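Local coordinates for protein aminoglycoside phosphotransferase (Streptomyces rimosus, PDB 6FUC) that probably transfers phosphate from ATP to the 3''-hydroxyl of streptomycin-type aminoglycosides, a modification that gives antibiotic resistance, at residues G70-L74 / L85-V90; V90-D96 / L192-L197; P109-V114 / L202-F207. All coordinates share one frame; numbering follows the deposited sequence.

Overall arrangement
From the N terminus, the first of the three contacts along the chain is interaction 1, where 70-74 pairs with 85-90 and closes the hairpin at the edge of the five-stranded N-terminal sheet. Val-90 ends that contact and opens interaction 2, in which 90-96 runs on to pair with 192-197, closing a loop of 95 residues. Interaction 3 starts inside this loop: 109-114, on helix 100-117, packs against 202-207, so interactions 2 and 3 cross, whereas interaction 1 precedes both in series. Neighbouring strands 195-197 and 204-207 join 2 to 3 through main-chain contacts of Ile-196. Pro-71 packs on Phe-207 and Val-90 on Ala-205 and Gly-206, so the loops flanking the hairpin lean on the three-stranded sheet.

Interaction 1 of 3, residues G70-L74 / L85-V90; sequences GPRVL and LLTSTV
The guanidinium of Arg-72, in the conformer described, lies across Ser-88: OG of Ser-88 stands 3.7 Å above one face of the guanidinium plane of Arg-72, displaced toward the rim, and Arg-72 NH1 passes Ser-88 CB at 3.9 Å. A bend at chi3 (-66°) brings the head group back over the serine. Because OG sits over the face, this is van der Waals contact; the hydroxyl instead accepts a bond from the backbone, Arg-72 N to Ser-88 OG at 2.9 Å and 161° at the hydrogen. Ser-88 N answers with a bond to Arg-72 O, also 2.9 Å long and in the carbonyl plane. Arg-72 is thus held at both N and O by one residue, the serine hydroxyl standing in where a strand carbonyl would normally accept. Arg-72 O is approached further by Thr-87 CA, a CA-H...O contact of 3.1 Å.

Next along, Val-73 and Thr-87 form an antiparallel non-hydrogen-bonded pair, followed by the bond Leu-74 N to Leu-86 O (2.7 Å), whose donor is tilted 30° from the carbonyl plane. Leu-74 CD1 covers the backbone at Ser-88 N from 3.5 Å. Beyond the strands, Val-90 CG2 lies against the ring of Pro-71.

This is the start and finish of the hairpin 73-79/82-88, in a five-stranded antiparallel sheet consistent with the N-terminal lobe of the protein-kinase-like fold. Strand 40-45 pairs with the other side of 82-88, helix 50-63 covers the face bearing Val-73 and Leu-85, and Trp-20 touches Leu-86 on the reverse face.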
ATOM      1  N   GLY A  70      -1.152   5.735  12.137  1.00  9.46           N
ATOM      2  CA  GLY A  70      -1.914   5.764  10.890  1.00  8.73           C
ATOM      3  C   GLY A  70      -3.025   6.796  11.009  1.00  8.69           C
ATOM      4  O   GLY A  70      -3.139   7.519  11.983  1.00 10.22           O
ATOM      5  N   PRO A  71      -3.859   6.895   9.986  1.00  8.23           N
ATOM      6  CA  PRO A  71      -4.973   7.843   9.970  1.00  8.40           C
ATOM      7  C   PRO A  71      -6.055   7.447  10.956  1.00  7.92           C
ATOM      8  O   PRO A  71      -6.099   6.297  11.438  1.00  9.24           O
ATOM      9  CB  PRO A  71      -5.476   7.773   8.543  1.00  9.50           C
ATOM     10  CG  PRO A  71      -4.585   6.902   7.790  1.00 10.52           C
ATOM     11  CD  PRO A  71      -3.852   6.061   8.784  1.00  9.19           C
ATOM     12  N   ARG A  72      -6.969   8.367  11.202  1.00  8.65           N
ATOM     13  CA  ARG A  72      -8.222   8.053  11.888  1.00  9.13           C
ATOM     14  C   ARG A  72      -9.369   8.251  10.892  1.00  7.69           C
ATOM     15  O   ARG A  72      -9.339   9.147  10.054  1.00  9.01           O
ATOM     16  CB  ARG A  72      -8.438   8.984  13.084  1.00 14.88           C
ATOM     17  CG  ARG A  72      -7.350   8.767  14.108  1.00 17.63           C
ATOM     18  CD  ARG A  72      -7.380   9.813  15.225  1.00 18.68           C
ATOM     19  NE  ARG A  72      -7.074  11.181  14.797  0.70 19.57           N
ATOM     20  CZ  ARG A  72      -7.983  12.173  14.666  0.70 16.81           C
ATOM     21  NH1 ARG A  72      -7.544  13.402  14.341  0.70 22.73           N
ATOM     22  NH2 ARG A  72      -9.280  11.944  14.789  0.70 24.04           N
ATOM     23  N   VAL A  73     -10.390   7.389  11.041  1.00  8.16           N
ATOM     24  CA  VAL A  73     -11.607   7.576  10.269  1.00  7.81           C
ATOM     25  C   VAL A  73     -12.429   8.730  10.866  1.00  7.88           C
ATOM     26  O   VAL A  73     -12.814   8.662  12.031  1.00  9.77           O
ATOM     27  CB  VAL A  73     -12.449   6.306  10.187  1.00  8.70           C
ATOM     28  CG1 VAL A  73     -13.719   6.568   9.402  1.00  9.29           C
ATOM     29  CG2 VAL A  73     -11.642   5.152   9.572  1.00  9.13           C
ATOM     30  N   LEU A  74     -12.691   9.745  10.039  1.00  7.92           N
ATOM     31  CA  LEU A  74     -13.473  10.897  10.494  1.00  8.22           C
ATOM     32  C   LEU A  74     -14.924  10.771  10.090  1.00  8.11           C
ATOM     33  O   LEU A  74     -15.779  11.309  10.795  1.00  9.38           O
ATOM     34  CB  LEU A  74     -12.851  12.181   9.927  1.00 10.36           C
ATOM     35  CG  LEU A  74     -11.401  12.446  10.404  1.00 12.36           C
ATOM     36  CD1 LEU A  74     -10.832  13.669   9.763  1.00 14.21           C
ATOM     37  CD2 LEU A  74     -11.322  12.543  11.909  1.00 16.15           C
ATOM     38  N   LEU A  85     -14.943   7.973   2.153  1.00  8.67           N
ATOM     39  CA  LEU A  85     -14.255   7.665   3.392  1.00  8.07           C
ATOM     40  C   LEU A  85     -13.376   8.857   3.743  1.00  7.87           C
ATOM     41  O   LEU A  85     -12.416   9.152   3.013  1.00  9.58           O
ATOM     42  CB  LEU A  85     -13.404   6.408   3.213  1.00  8.22           C
ATOM     43  CG  LEU A  85     -12.470   6.041   4.310  1.00  8.99           C
ATOM     44  CD1 LEU A  85     -13.176   5.893   5.631  1.00  8.71           C
ATOM     45  CD2 LEU A  85     -11.658   4.788   3.972  1.00 10.24           C
ATOM     46  N   LEU A  86     -13.710   9.545   4.829  1.00  7.75           N
ATOM     47  CA  LEU A  86     -12.977  10.749   5.241  1.00  8.13           C
ATOM     48  C   LEU A  86     -12.033  10.355   6.366  1.00  8.36           C
ATOM     49  O   LEU A  86     -12.454   9.718   7.336  1.00  8.97           O
ATOM     50  CB  LEU A  86     -13.941  11.847   5.704  1.00  8.09           C
ATOM     51  CG  LEU A  86     -14.762  12.549   4.662  1.00  9.86           C
ATOM     52  CD1 LEU A  86     -15.755  11.672   3.963  1.00 11.32           C
ATOM     53  CD2 LEU A  86     -15.475  13.733   5.263  1.00 11.11           C
ATOM     54  N   THR A  87     -10.728  10.713   6.244  1.00  8.84           N
ATOM     55  CA  THR A  87      -9.734  10.382   7.213  1.00  8.97           C
ATOM     56  C   THR A  87      -8.862  11.596   7.567  1.00  8.81           C
ATOM     57  O   THR A  87      -8.751  12.552   6.809  1.00 10.64           O
ATOM     58  CB  THR A  87      -8.827   9.228   6.695  1.00 10.18           C
ATOM     59  OG1 THR A  87      -8.288   9.596   5.404  1.00 11.66           O
ATOM     60  CG2 THR A  87      -9.588   7.880   6.592  1.00 11.14           C
ATOM     61  N   SER A  88      -8.235  11.504   8.737  1.00  8.97           N
ATOM     62  CA  SER A  88      -7.276  12.532   9.140  1.00  9.08           C
ATOM     63  C   SER A  88      -5.980  12.381   8.296  1.00  9.44           C
ATOM     64  O   SER A  88      -5.495  11.292   8.027  1.00 10.35           O
ATOM     65  CB  SER A  88      -7.007  12.455  10.616  1.00  9.84           C
ATOM     66  OG  SER A  88      -6.493  11.185  10.968  1.00 10.35           O
ATOM     67  N   THR A  89      -5.370  13.535   7.986  1.00 10.13           N
ATOM     68  CA  THR A  89      -4.040  13.534   7.430  1.00 10.27           C
ATOM     69  C   THR A  89      -3.047  12.984   8.402  1.00  8.94           C
ATOM     70  O   THR A  89      -3.059  13.352   9.580  1.00 10.72           O
ATOM     71  CB  THR A  89      -3.645  14.968   7.052  1.00 12.53           C
ATOM     72  OG1 THR A  89      -4.579  15.378   6.065  1.00 13.61           O
ATOM     73  CG2 THR A  89      -2.223  15.104   6.565  1.00 13.20           C
ATOM     74  N   VAL A  90      -2.124  12.146   7.908  1.00  8.76           N
ATOM     75  CA  VAL A  90      -0.932  11.785   8.636  1.00  8.83           C
ATOM     76  C   VAL A  90       0.098  12.815   8.246  1.00  9.48           C
ATOM     77  O   VAL A  90       0.585  12.809   7.124  1.00 10.20           O
ATOM     78  CB  VAL A  90      -0.495  10.360   8.339  1.00  9.52           C
ATOM     79  CG1 VAL A  90       0.817  10.095   9.044  1.00 10.77           C
ATOM     80  CG2 VAL A  90      -1.580   9.371   8.796  1.00  9.92           C
TER

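Interaction 2 of 3, residues V90-D96 / L192-L197; sequences VEGIPAD and LPNIIL
Ile-196 meets the passing segment 90-96 with every atom of its side chain. Its CB lies 3.8 Å from Val-90 CG1, the methyl anti to the valine N, and its CG1 touches the same methyl. At the branch, chi1 of -54° sets CG1 beside the backbone N and leaves CG2 anti to it, directed at the backbone of Val-90 to Gly-92, with Ile-196 CG2 3.5 Å from Gly-92 C. The tip, CD1, ends 3.8 Å from Pro-94 CA, with the isoleucine lying beside the proline ring and pointing the same way.

Backbone bonds fix this register. Ile-93 N gives a 2.8 Å bond to Leu-197 O in the carbonyl plane; the return bond, Leu-197 N to Ile-93 O, is also 2.8 Å but comes from above the plane of the Ile-93 carbonyl, 37° out of it. Ala-95 N then bonds Ile-195 O at 2.8 Å, nearly along the C=O axis, with a weak second contact to Leu-192 O. Opposite Ile-196, Leu-197 CD1 packs on Ala-95 CB at 3.9 Å. At the end of the contact, the carboxylate of Asp-96 crosses the ring of Pro-193, CG to CG 3.6 Å.

Segment 90-96 leads into the helical lobe, like a kinase hinge; 192-194 probably ends the catalytic-loop counterpart, Asn-194 ND2 bonding Asp-189 O. Strand 195-197 lies between 93-94 and 204-207. Helix 100-117 covers Ile-93 and Leu-197, while helix 219-233 packs against Leu-192 and Ile-195.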
ATOM      1  N   VAL A  90      -2.124  12.146   7.908  1.00  8.76           N
ATOM      2  CA  VAL A  90      -0.932  11.785   8.636  1.00  8.83           C
ATOM      3  C   VAL A  90       0.098  12.815   8.246  1.00  9.48           C
ATOM      4  O   VAL A  90       0.585  12.809   7.124  1.00 10.20           O
ATOM      5  CB  VAL A  90      -0.495  10.360   8.339  1.00  9.52           C
ATOM      6  CG1 VAL A  90       0.817  10.095   9.044  1.00 10.77           C
ATOM      7  CG2 VAL A  90      -1.580   9.371   8.796  1.00  9.92           C
ATOM      8  N   GLU A  91       0.374  13.759   9.148  1.00 11.01           N
ATOM      9  CA  GLU A  91       1.237  14.867   8.795  1.00 11.58           C
ATOM     10  C   GLU A  91       2.673  14.452   8.574  1.00  9.92           C
ATOM     11  O   GLU A  91       3.180  13.643   9.345  1.00 11.45           O
ATOM     12  CB  GLU A  91       1.167  15.964   9.822  1.00 15.24           C
ATOM     13  CG  GLU A  91      -0.224  16.531  10.051  1.00 20.70           C
ATOM     14  CD  GLU A  91      -0.738  17.479   8.975  1.00 28.61           C
ATOM     15  OE1 GLU A  91       0.035  17.992   8.126  1.00 32.84           O
ATOM     16  OE2 GLU A  91      -1.965  17.738   9.005  1.00 34.25           O
ATOM     17  N   GLY A  92       3.278  15.014   7.553  1.00 10.27           N
ATOM     18  CA  GLY A  92       4.670  14.774   7.251  1.00 10.00           C
ATOM     19  C   GLY A  92       4.944  14.621   5.784  1.00 10.26           C
ATOM     20  O   GLY A  92       4.070  14.945   4.971  1.00 12.62           O
ATOM     21  N   ILE A  93       6.122  14.088   5.469  1.00 10.92           N
ATOM     22  CA  ILE A  93       6.534  14.038   4.053  1.00 12.33           C
ATOM     23  C   ILE A  93       6.432  12.580   3.605  1.00 11.13           C
ATOM     24  O   ILE A  93       7.035  11.666   4.235  1.00 11.22           O
ATOM     25  CB  ILE A  93       7.972  14.543   3.801  1.00 15.76           C
ATOM     26  CG1 ILE A  93       8.410  14.332   2.341  0.70 20.06           C
ATOM     27  CG2 ILE A  93       8.958  14.028   4.786  0.70 16.54           C
ATOM     28  CD1 ILE A  93       9.359  15.412   1.846  0.70 21.84           C
ATOM     29  N   PRO A  94       5.695  12.297   2.527  1.00 10.49           N
ATOM     30  CA  PRO A  94       5.697  10.918   2.004  1.00 10.54           C
ATOM     31  C   PRO A  94       7.115  10.515   1.633  1.00 10.95           C
ATOM     32  O   PRO A  94       7.869  11.284   1.062  1.00 11.91           O
ATOM     33  CB  PRO A  94       4.762  10.988   0.798  1.00 11.86           C
ATOM     34  CG  PRO A  94       3.958  12.199   1.022  1.00 14.38           C
ATOM     35  CD  PRO A  94       4.826  13.172   1.713  1.00 12.22           C
ATOM     36  N   ALA A  95       7.471   9.264   1.933  1.00 10.35           N
ATOM     37  CA  ALA A  95       8.849   8.845   1.788  1.00 10.74           C
ATOM     38  C   ALA A  95       9.335   8.807   0.347  1.00 12.13           C
ATOM     39  O   ALA A  95      10.558   8.918   0.129  1.00 13.71           O
ATOM     40  CB  ALA A  95       9.054   7.517   2.452  1.00 11.40           C
ATOM     41  N   ASP A  96       8.450   8.769  -0.632  1.00 12.34           N
ATOM     42  CA  ASP A  96       8.911   8.851  -1.998  1.00 14.99           C
ATOM     43  C   ASP A  96       9.406  10.222  -2.381  1.00 17.39           C
ATOM     44  O   ASP A  96      10.114  10.351  -3.386  1.00 22.32           O
ATOM     45  CB  ASP A  96       7.864   8.371  -2.979  1.00 15.84           C
ATOM     46  CG  ASP A  96       6.674   9.306  -3.069  1.00 17.34           C
ATOM     47  OD1 ASP A  96       6.130   9.690  -1.991  1.00 15.76           O
ATOM     48  OD2 ASP A  96       6.229   9.617  -4.211  1.00 22.66           O
ATOM     49  N   LEU A 192       6.974   3.307  -1.028  1.00 10.89           N
ATOM     50  CA  LEU A 192       7.385   4.532  -0.316  1.00 11.49           C
ATOM     51  C   LEU A 192       6.328   5.618  -0.147  1.00 10.03           C
ATOM     52  O   LEU A 192       6.310   6.253   0.896  1.00 10.51           O
ATOM     53  CB  LEU A 192       8.623   5.165  -0.963  1.00 14.49           C
ATOM     54  CG  LEU A 192       9.934   4.438  -0.807  1.00 18.14           C
ATOM     55  CD1 LEU A 192      11.026   5.276  -1.442  1.00 23.98           C
ATOM     56  CD2 LEU A 192      10.277   4.147   0.651  1.00 19.00           C
ATOM     57  N   PRO A 193       5.427   5.838  -1.125  1.00 10.06           N
ATOM     58  CA  PRO A 193       4.435   6.873  -0.931  1.00 10.32           C
ATOM     59  C   PRO A 193       3.574   6.660   0.300  1.00  9.31           C
ATOM     60  O   PRO A 193       2.955   7.618   0.781  1.00 10.24           O
ATOM     61  CB  PRO A 193       3.569   6.810  -2.212  1.00 12.06           C
ATOM     62  CG  PRO A 193       4.577   6.365  -3.256  1.00 13.01           C
ATOM     63  CD  PRO A 193       5.405   5.347  -2.530  1.00 11.59           C
ATOM     64  N   ASN A 194       3.448   5.419   0.743  1.00  8.11           N
ATOM     65  CA  ASN A 194       2.514   5.070   1.823  1.00  8.22           C
ATOM     66  C   ASN A 194       3.134   5.107   3.199  1.00  7.95           C
ATOM     67  O   ASN A 194       2.472   4.755   4.196  1.00  8.30           O
ATOM     68  CB  ASN A 194       1.783   3.786   1.497  1.00  7.90           C
ATOM     69  CG  ASN A 194       0.925   3.924   0.294  1.00  7.73           C
ATOM     70  OD1 ASN A 194       0.450   5.032  -0.019  1.00  9.39           O
ATOM     71  ND2 ASN A 194       0.609   2.818  -0.365  1.00  9.05           N
ATOM     72  N   ILE A 195       4.379   5.555   3.282  1.00  7.77           N
ATOM     73  CA  ILE A 195       5.098   5.716   4.571  1.00  7.86           C
ATOM     74  C   ILE A 195       5.329   7.226   4.703  1.00  8.23           C
ATOM     75  O   ILE A 195       5.998   7.818   3.882  1.00 10.01           O
ATOM     76  CB  ILE A 195       6.424   4.951   4.580  1.00  8.89           C
ATOM     77  CG1 ILE A 195       6.207   3.465   4.250  1.00  9.60           C
ATOM     78  CG2 ILE A 195       7.113   5.184   5.884  1.00 11.35           C
ATOM     79  CD1 ILE A 195       7.469   2.731   4.065  1.00 12.88           C
ATOM     80  N   ILE A 196       4.766   7.820   5.750  1.00  7.89           N
ATOM     81  CA  ILE A 196       4.897   9.262   5.977  1.00  7.94           C
ATOM     82  C   ILE A 196       6.000   9.455   7.011  1.00  8.08           C
ATOM     83  O   ILE A 196       5.972   8.822   8.080  1.00  9.03           O
ATOM     84  CB  ILE A 196       3.601   9.886   6.448  1.00  7.99           C
ATOM     85  CG1 ILE A 196       2.449   9.553   5.493  1.00  8.61           C
ATOM     86  CG2 ILE A 196       3.775  11.407   6.558  1.00  9.77           C
ATOM     87  CD1 ILE A 196       2.637   9.893   4.028  1.00 10.61           C
ATOM     88  N   LEU A 197       6.920  10.352   6.719  1.00  8.52           N
ATOM     89  CA  LEU A 197       8.071  10.640   7.591  1.00  8.88           C
ATOM     90  C   LEU A 197       7.871  11.969   8.301  1.00  8.61           C
ATOM     91  O   LEU A 197       7.366  12.944   7.744  1.00  9.57           O
ATOM     92  CB  LEU A 197       9.358  10.731   6.763  1.00  9.80           C
ATOM     93  CG  LEU A 197       9.654   9.503   5.911  1.00 10.41           C
ATOM     94  CD1 LEU A 197      10.922   9.713   5.100  1.00 10.95           C
ATOM     95  CD2 LEU A 197       9.734   8.241   6.702  1.00 10.91           C
TER

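Interaction 3 of 3, residues P109-V114 / L202-F207; sequences PIADAV and LDVAGF
Val-204 presents CG2 to the helix, meeting Ile-110 CG1 at 3.7 Å and the methyl of Ala-113 alongside; the valine and isoleucine side chains are about perpendicular. Three residues along the strand, Phe-207 turns its ring edge to the helix: CZ lies 4.0 Å from Ala-113 CB, and Val-114 CG2, near the ring plane, comes to 4.1 Å of that same Phe-207 CZ. At the other end Pro-109 CB rests 3.4 Å from Asp-203 OD1.

Beside these apolar contacts a water bridges the segments, donating to Pro-109 O at 2.8 Å and to Asp-203 OD1 at 2.8 Å. The helix also uses Pro-109 O as acceptor for Ala-113 N, so that carbonyl has two donors. One step outward, Asp-203 OD1 takes a second bond, from Val-204 N at 2.7 Å, which reaches it on the anti side and 31° out of the carboxylate plane. Its chi1 of -157° sets the carboxylate beside its own carbonyl carbon, within reach of the next amide.

Farther out, Ala-205 and Gly-206 both face Ile-196 in a classic beta bulge. Phe-207 also touches Ile-68 and Leu-190, and the far side of the helix is backed by helix 243-251, where Asp-112 makes a salt bridge to Arg-250.

The axes of 109-114 and 204-207 cross at -42°, 9.2 Å apart at closest approach. Such helical backing of a short hairpin is consistent with the C-terminal lobe of the protein-kinase-like fold; the strand leads into an Asp-Leu-Gly sequence, probably the counterpart of the kinase DFG motif.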
ATOM      1  N   PRO A 109      14.646   3.742  11.017  1.00 11.10           N
ATOM      2  CA  PRO A 109      13.323   4.022  11.575  1.00 11.48           C
ATOM      3  C   PRO A 109      12.180   3.292  10.820  1.00 10.01           C
ATOM      4  O   PRO A 109      11.235   2.807  11.473  1.00 10.44           O
ATOM      5  CB  PRO A 109      13.198   5.529  11.467  1.00 12.24           C
ATOM      6  CG  PRO A 109      14.589   5.987  11.698  1.00 13.47           C
ATOM      7  CD  PRO A 109      15.471   4.950  11.037  1.00 13.13           C
ATOM      8  N   ILE A 110      12.290   3.185   9.508  1.00  9.84           N
ATOM      9  CA  ILE A 110      11.303   2.470   8.736  1.00  9.13           C
ATOM     10  C   ILE A 110      11.348   0.992   9.098  1.00  8.55           C
ATOM     11  O   ILE A 110      10.298   0.343   9.319  1.00  8.91           O
ATOM     12  CB  ILE A 110      11.477   2.732   7.217  1.00  9.40           C
ATOM     13  CG1 ILE A 110      11.114   4.145   6.842  1.00  8.99           C
ATOM     14  CG2 ILE A 110      10.636   1.722   6.445  1.00  9.01           C
ATOM     15  CD1 ILE A 110      11.577   4.567   5.489  1.00 11.06           C
ATOM     16  N   ALA A 111      12.549   0.394   9.175  1.00  9.60           N
ATOM     17  CA  ALA A 111      12.662  -0.984   9.536  1.00 10.17           C
ATOM     18  C   ALA A 111      11.980  -1.214  10.866  1.00  9.92           C
ATOM     19  O   ALA A 111      11.244  -2.227  11.061  1.00 10.58           O
ATOM     20  CB  ALA A 111      14.120  -1.419   9.577  1.00 11.46           C
ATOM     21  N   ASP A 112      12.208  -0.335  11.804  1.00 10.50           N
ATOM     22  CA  ASP A 112      11.640  -0.527  13.130  1.00 11.68           C
ATOM     23  C   ASP A 112      10.092  -0.390  13.123  1.00 10.26           C
ATOM     24  O   ASP A 112       9.401  -1.158  13.799  1.00 10.43           O
ATOM     25  CB  ASP A 112      12.201   0.505  14.155  1.00 13.60           C
ATOM     26  CG  ASP A 112      13.671   0.385  14.421  1.00 15.55           C
ATOM     27  OD1 ASP A 112      14.286  -0.658  14.131  1.00 16.65           O
ATOM     28  OD2 ASP A 112      14.235   1.362  14.990  1.00 17.66           O
ATOM     29  N   ALA A 113       9.591   0.574  12.395  1.00  9.03           N
ATOM     30  CA  ALA A 113       8.139   0.802  12.355  1.00  9.13           C
ATOM     31  C   ALA A 113       7.409  -0.372  11.627  1.00  9.05           C
ATOM     32  O   ALA A 113       6.325  -0.772  12.031  1.00  9.10           O
ATOM     33  CB  ALA A 113       7.809   2.111  11.666  1.00  9.06           C
ATOM     34  N   VAL A 114       8.025  -0.845  10.569  1.00  8.43           N
ATOM     35  CA  VAL A 114       7.480  -2.004   9.812  1.00  8.11           C
ATOM     36  C   VAL A 114       7.550  -3.244  10.692  1.00  8.28           C
ATOM     37  O   VAL A 114       6.602  -4.032  10.734  1.00  9.45           O
ATOM     38  CB  VAL A 114       8.164  -2.118   8.480  1.00  8.55           C
ATOM     39  CG1 VAL A 114       7.712  -3.402   7.765  1.00 10.21           C
ATOM     40  CG2 VAL A 114       7.881  -0.926   7.641  1.00  8.80           C
ATOM     41  N   LEU A 202      12.879  12.703  10.946  1.00  9.64           N
ATOM     42  CA  LEU A 202      13.013  11.618   9.926  1.00 10.12           C
ATOM     43  C   LEU A 202      12.683  10.230  10.439  1.00 11.38           C
ATOM     44  O   LEU A 202      13.015   9.229   9.839  1.00 12.89           O
ATOM     45  CB  LEU A 202      14.296  11.716   9.114  1.00 10.10           C
ATOM     46  CG  LEU A 202      14.278  12.727   7.983  1.00 11.27           C
ATOM     47  CD1 LEU A 202      13.238  12.364   6.920  1.00 14.28           C
ATOM     48  CD2 LEU A 202      14.087  14.171   8.429  1.00 11.56           C
ATOM     49  N   ASP A 203      11.988  10.185  11.579  1.00 11.07           N
ATOM     50  CA  ASP A 203      11.306   8.983  11.980  1.00 10.86           C
ATOM     51  C   ASP A 203      10.026   8.797  11.174  1.00 10.12           C
ATOM     52  O   ASP A 203       9.612   9.685  10.451  1.00 10.99           O
ATOM     53  CB  ASP A 203      11.048   8.987  13.501  1.00 13.43           C
ATOM     54  CG  ASP A 203      10.856   7.678  14.140  1.00 14.84           C
ATOM     55  OD1 ASP A 203      10.685   6.633  13.505  1.00 13.62           O
ATOM     56  OD2 ASP A 203      10.867   7.662  15.436  1.00 20.81           O
ATOM     57  N   VAL A 204       9.378   7.641  11.312  1.00 10.52           N
ATOM     58  CA  VAL A 204       8.093   7.400  10.686  1.00  9.72           C
ATOM     59  C   VAL A 204       6.981   8.105  11.457  1.00 10.35           C
ATOM     60  O   VAL A 204       6.821   7.885  12.670  1.00 13.25           O
ATOM     61  CB  VAL A 204       7.843   5.883  10.573  1.00 10.83           C
ATOM     62  CG1 VAL A 204       6.479   5.589  10.082  1.00 10.33           C
ATOM     63  CG2 VAL A 204       8.849   5.276   9.605  1.00 11.24           C
ATOM     64  N   ALA A 205       6.226   8.924  10.787  1.00  8.82           N
ATOM     65  CA  ALA A 205       5.033   9.565  11.337  1.00  8.97           C
ATOM     66  C   ALA A 205       3.831   8.648  11.286  1.00  9.38           C
ATOM     67  O   ALA A 205       2.990   8.674  12.215  1.00 10.93           O
ATOM     68  CB  ALA A 205       4.715  10.864  10.599  1.00 10.02           C
ATOM     69  N   GLY A 206       3.685   7.869  10.233  1.00  8.32           N
ATOM     70  CA  GLY A 206       2.586   6.904  10.167  1.00  8.40           C
ATOM     71  C   GLY A 206       2.514   6.313   8.799  1.00  7.28           C
ATOM     72  O   GLY A 206       3.253   6.687   7.894  1.00 10.03           O
ATOM     73  N   PHE A 207       1.600   5.365   8.662  1.00  7.27           N
ATOM     74  CA  PHE A 207       1.309   4.702   7.395  1.00  7.75           C
ATOM     75  C   PHE A 207      -0.034   5.202   6.847  1.00  7.81           C
ATOM     76  O   PHE A 207      -0.919   5.510   7.643  1.00  9.26           O
ATOM     77  CB  PHE A 207       1.217   3.202   7.609  1.00  8.14           C
ATOM     78  CG  PHE A 207       2.480   2.580   8.130  1.00  8.52           C
ATOM     79  CD1 PHE A 207       3.545   2.350   7.308  1.00  9.40           C
ATOM     80  CD2 PHE A 207       2.622   2.265   9.469  1.00 10.59           C
ATOM     81  CE1 PHE A 207       4.727   1.782   7.779  1.00 10.37           C
ATOM     82  CE2 PHE A 207       3.814   1.695   9.951  1.00 12.15           C
ATOM     83  CZ  PHE A 207       4.827   1.443   9.069  1.00 10.86           C
TER
HETATM   84  O   HOH W   1      10.657   3.902  13.937  1.00 14.00           O